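Local atomic coordinates of trypanothione-dependent glyoxalase I (Leishmania major, PDB entry 2C21), a protein that belongs to the glyoxalase/bleomycin resistance/dioxygenase superfamily and, as a dimer, holds nickel ions in metal sites built by both subunits. Residues Asp106-Val114 against Glu123-Met131. Residues are numbered along the deposited sequence; the frame is centred on the assembly and turned at random.
With NI (nickel (II) ion), chain H.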
loop_
_atom_site.group_PDB
_atom_site.type_symbol
_atom_site.label_atom_id
_atom_site.label_comp_id
_atom_site.label_asym_id
_atom_site.label_seq_id
_atom_site.Cartn_x
_atom_site.Cartn_y
_atom_site.Cartn_z
ATOM N N ASP A 106 4.527 7.033 -20.534
ATOM C CA ASP A 106 5.733 6.936 -21.375
ATOM C C ASP A 106 5.397 6.413 -22.770
ATOM O O ASP A 106 4.302 5.898 -23.002
ATOM C CB ASP A 106 6.842 6.093 -20.715
ATOM C CG ASP A 106 6.463 4.625 -20.519
ATOM O OD1 ASP A 106 5.458 4.154 -21.092
ATOM O OD2 ASP A 106 7.198 3.936 -19.778
ATOM N N GLU A 107 6.349 6.549 -23.686
ATOM C CA GLU A 107 6.180 6.081 -25.062
ATOM C C GLU A 107 6.207 4.552 -25.171
ATOM O O GLU A 107 5.596 3.981 -26.081
ATOM C CB GLU A 107 7.275 6.663 -25.979
ATOM C CG GLU A 107 6.876 7.899 -26.795
ATOM C CD GLU A 107 7.109 9.212 -26.059
ATOM O OE1 GLU A 107 6.565 9.378 -24.945
ATOM O OE2 GLU A 107 7.823 10.083 -26.610
ATOM N N SER A 108 6.926 3.897 -24.261
ATOM C CA SER A 108 7.212 2.463 -24.397
ATOM C C SER A 108 6.041 1.560 -23.998
ATOM O O SER A 108 5.917 0.448 -24.520
ATOM C CB SER A 108 8.473 2.088 -23.601
ATOM O OG SER A 108 8.213 1.946 -22.217
ATOM N N GLY A 109 5.191 2.042 -23.087
ATOM C CA GLY A 109 4.070 1.261 -22.552
ATOM C C GLY A 109 4.401 0.567 -21.240
ATOM O O GLY A 109 3.629 -0.264 -20.766
ATOM N N PHE A 110 5.539 0.909 -20.640
ATOM C CA PHE A 110 5.970 0.282 -19.390
ATOM C C PHE A 110 5.238 0.857 -18.172
ATOM O O PHE A 110 4.889 0.126 -17.237
ATOM C CB PHE A 110 7.491 0.441 -19.210
ATOM C CG PHE A 110 7.986 0.045 -17.845
ATOM C CD1 PHE A 110 7.907 -1.275 -17.421
ATOM C CD2 PHE A 110 8.503 0.995 -16.971
ATOM C CE1 PHE A 110 8.347 -1.643 -16.156
ATOM C CE2 PHE A 110 8.953 0.632 -15.703
ATOM C CZ PHE A 110 8.873 -0.687 -15.297
ATOM N N MET A 111 4.999 2.165 -18.195
ATOM C CA MET A 111 4.598 2.896 -16.993
ATOM C C MET A 111 3.677 4.072 -17.299
ATOM O O MET A 111 3.837 4.760 -18.301
ATOM C CB MET A 111 5.859 3.394 -16.287
ATOM C CG MET A 111 5.673 4.523 -15.280
ATOM S SD MET A 111 7.240 4.994 -14.491
ATOM C CE MET A 111 8.392 4.927 -15.857
ATOM N N ALA A 112 2.708 4.300 -16.415
ATOM C CA ALA A 112 1.886 5.500 -16.466
ATOM C C ALA A 112 1.452 5.852 -15.067
ATOM O O ALA A 112 1.492 5.009 -14.170
ATOM C CB ALA A 112 0.673 5.300 -17.368
ATOM N N PHE A 113 1.074 7.108 -14.881
ATOM C CA PHE A 113 0.489 7.551 -13.627
ATOM C C PHE A 113 -0.869 8.158 -13.909
ATOM O O PHE A 113 -0.997 9.021 -14.777
ATOM C CB PHE A 113 1.382 8.579 -12.932
ATOM C CG PHE A 113 2.435 7.972 -12.063
ATOM C CD1 PHE A 113 3.713 7.743 -12.553
ATOM C CD2 PHE A 113 2.151 7.628 -10.741
ATOM C CE1 PHE A 113 4.691 7.177 -11.745
ATOM C CE2 PHE A 113 3.138 7.063 -9.917
ATOM C CZ PHE A 113 4.404 6.837 -10.426
ATOM N N VAL A 114 -1.871 7.691 -13.161
ATOM C CA VAL A 114 -3.227 8.228 -13.212
ATOM C C VAL A 114 -3.648 8.688 -11.810
ATOM O O VAL A 114 -3.029 8.310 -10.808
ATOM C CB VAL A 114 -4.232 7.194 -13.783
ATOM C CG1 VAL A 114 -3.725 6.653 -15.125
ATOM C CG2 VAL A 114 -4.504 6.057 -12.790
ATOM N N GLU A 123 0.188 4.105 -9.930
ATOM C CA GLU A 123 1.166 3.746 -10.938
ATOM C C GLU A 123 0.715 2.479 -11.646
ATOM O O GLU A 123 0.509 1.455 -11.007
ATOM C CB GLU A 123 2.538 3.512 -10.291
ATOM C CG GLU A 123 3.683 3.349 -11.292
ATOM C CD GLU A 123 5.023 3.188 -10.598
ATOM O OE1 GLU A 123 5.093 2.489 -9.584
ATOM O OE2 GLU A 123 6.010 3.761 -11.072
ATOM N N LEU A 124 0.556 2.569 -12.964
ATOM C CA LEU A 124 0.230 1.436 -13.796
ATOM C C LEU A 124 1.504 0.932 -14.440
ATOM O O LEU A 124 2.218 1.693 -15.097
ATOM C CB LEU A 124 -0.767 1.852 -14.876
ATOM C CG LEU A 124 -2.076 2.438 -14.340
ATOM C CD1 LEU A 124 -2.919 2.966 -15.500
ATOM C CD2 LEU A 124 -2.827 1.382 -13.549
ATOM N N LEU A 125 1.785 -0.348 -14.247
ATOM C CA LEU A 125 3.004 -0.959 -14.744
ATOM C C LEU A 125 2.710 -2.184 -15.584
ATOM O O LEU A 125 1.866 -3.000 -15.230
ATOM C CB LEU A 125 3.890 -1.392 -13.585
ATOM C CG LEU A 125 4.433 -0.283 -12.683
ATOM C CD1 LEU A 125 5.212 -0.929 -11.550
ATOM C CD2 LEU A 125 5.313 0.678 -13.463
ATOM N N ASN A 126 3.429 -2.325 -16.687
ATOM C CA ASN A 126 3.407 -3.588 -17.407
ATOM C C ASN A 126 4.089 -4.642 -16.532
ATOM O O ASN A 126 5.308 -4.592 -16.317
ATOM C CB ASN A 126 4.111 -3.464 -18.751
ATOM C CG ASN A 126 3.962 -4.712 -19.583
ATOM O OD1 ASN A 126 3.231 -4.732 -20.584
ATOM N ND2 ASN A 126 4.632 -5.777 -19.162
ATOM N N GLU A 127 3.308 -5.589 -16.022
ATOM C CA GLU A 127 3.791 -6.456 -14.949
ATOM C C GLU A 127 4.882 -7.380 -15.430
ATOM O O GLU A 127 5.834 -7.634 -14.686
ATOM C CB GLU A 127 2.663 -7.276 -14.329
ATOM C CG GLU A 127 3.145 -8.241 -13.258
ATOM C CD GLU A 127 2.011 -8.932 -12.504
ATOM O OE1 GLU A 127 0.818 -8.640 -12.761
ATOM O OE2 GLU A 127 2.323 -9.777 -11.641
ATOM N N LYS A 128 4.737 -7.876 -16.664
ATOM C CA LYS A 128 5.724 -8.756 -17.263
ATOM C C LYS A 128 7.098 -8.089 -17.189
ATOM O O LYS A 128 8.023 -8.613 -16.545
ATOM C CB LYS A 128 5.335 -9.085 -18.717
ATOM C CG LYS A 128 6.148 -10.175 -19.390
ATOM C CD LYS A 128 5.646 -10.408 -20.820
ATOM C CE LYS A 128 6.520 -11.390 -21.599
ATOM N NZ LYS A 128 7.903 -10.866 -21.833
ATOM N N THR A 129 7.205 -6.913 -17.808
ATOM C CA THR A 129 8.459 -6.171 -17.885
ATOM C C THR A 129 8.983 -5.849 -16.486
ATOM O O THR A 129 10.159 -6.027 -16.201
ATOM C CB THR A 129 8.280 -4.860 -18.698
ATOM O OG1 THR A 129 7.691 -5.152 -19.969
ATOM C CG2 THR A 129 9.612 -4.167 -18.919
ATOM N N MET A 130 8.099 -5.401 -15.604
ATOM C CA MET A 130 8.491 -5.079 -14.227
ATOM C C MET A 130 9.148 -6.270 -13.519
ATOM O O MET A 130 10.151 -6.106 -12.822
ATOM C CB MET A 130 7.284 -4.582 -13.425
ATOM C CG MET A 130 7.594 -4.197 -11.980
ATOM S SD MET A 130 8.680 -2.776 -11.816
ATOM C CE MET A 130 8.367 -2.307 -10.104
ATOM N N MET A 131 8.583 -7.462 -13.700
ATOM C CA MET A 131 9.081 -8.647 -13.005
ATOM C C MET A 131 10.391 -9.180 -13.611
ATOM O O MET A 131 11.261 -9.684 -12.886
ATOM C CB MET A 131 8.006 -9.751 -12.985
ATOM C CG MET A 131 6.759 -9.440 -12.141
ATOM S SD MET A 131 7.102 -8.825 -10.481
ATOM C CE MET A 131 6.671 -7.108 -10.670
HETATM NI NI NI H . 6.237 2.580 -7.659
HETATM O O HOH W 1 7.694 2.068 -8.826
#
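Strands 111-114 and 123-126 run antiparallel as the two arms of a β-hairpin: Ala112 and Leu124 exchange a pair of backbone hydrogen bonds (Ala112 N to Leu124 O 3.0 Å, Leu124 N to Ala112 O 2.9 Å), and Asn126 N gives a third to Phe110 O. Met111, Phe113, Glu123 and Leu125 share the metal-bearing face of the sheet. Here the Phe113 ring lies against the stem of Glu123, whose CG sits over one ring face, off centre, in a CH-pi contact 4.1 Å from the centroid. With CG anti to the backbone N (chi1 -171°) and the next torsion also extended, the Glu123 chain reaches straight out from the strand and brings OE1 to the nickel at 2.2 Å. OE2, the other carboxylate oxygen, lies 3.5 Å from Phe113 CZ, with the carboxylate and ring planes 32° apart. Leu125 CD2 touches Met111 CB and also lies over one face of the Phe110 ring, toward its rim. At the edge of that ring arrives the first turn of helix 127-141: Met130 N lies in the ring plane, and Met130 SD makes a Met-aromatic contact 4.1 Å from Phe110 CZ. Thr129 CG2 approaches Phe110 CD1 obliquely. Ahead of Phe110, an Asx motif shapes the turn, Gly109 N donating to Asp106 OD1 (2.9 Å) from above the carboxylate plane. The other sheet face carries Ala112 and Leu124, packed on helix 88-97 through Val88, Val92 and Leu91. Strand 102-105 flanks Phe113 through backbone bonds to Asp103 and Tyr104, and strand 78-85 flanks Glu123 and supplies the nickel ligand His80, while His11 and Glu62 of the second subunit complete the protein ligands, the shared site of a glyoxalase-fold dimer.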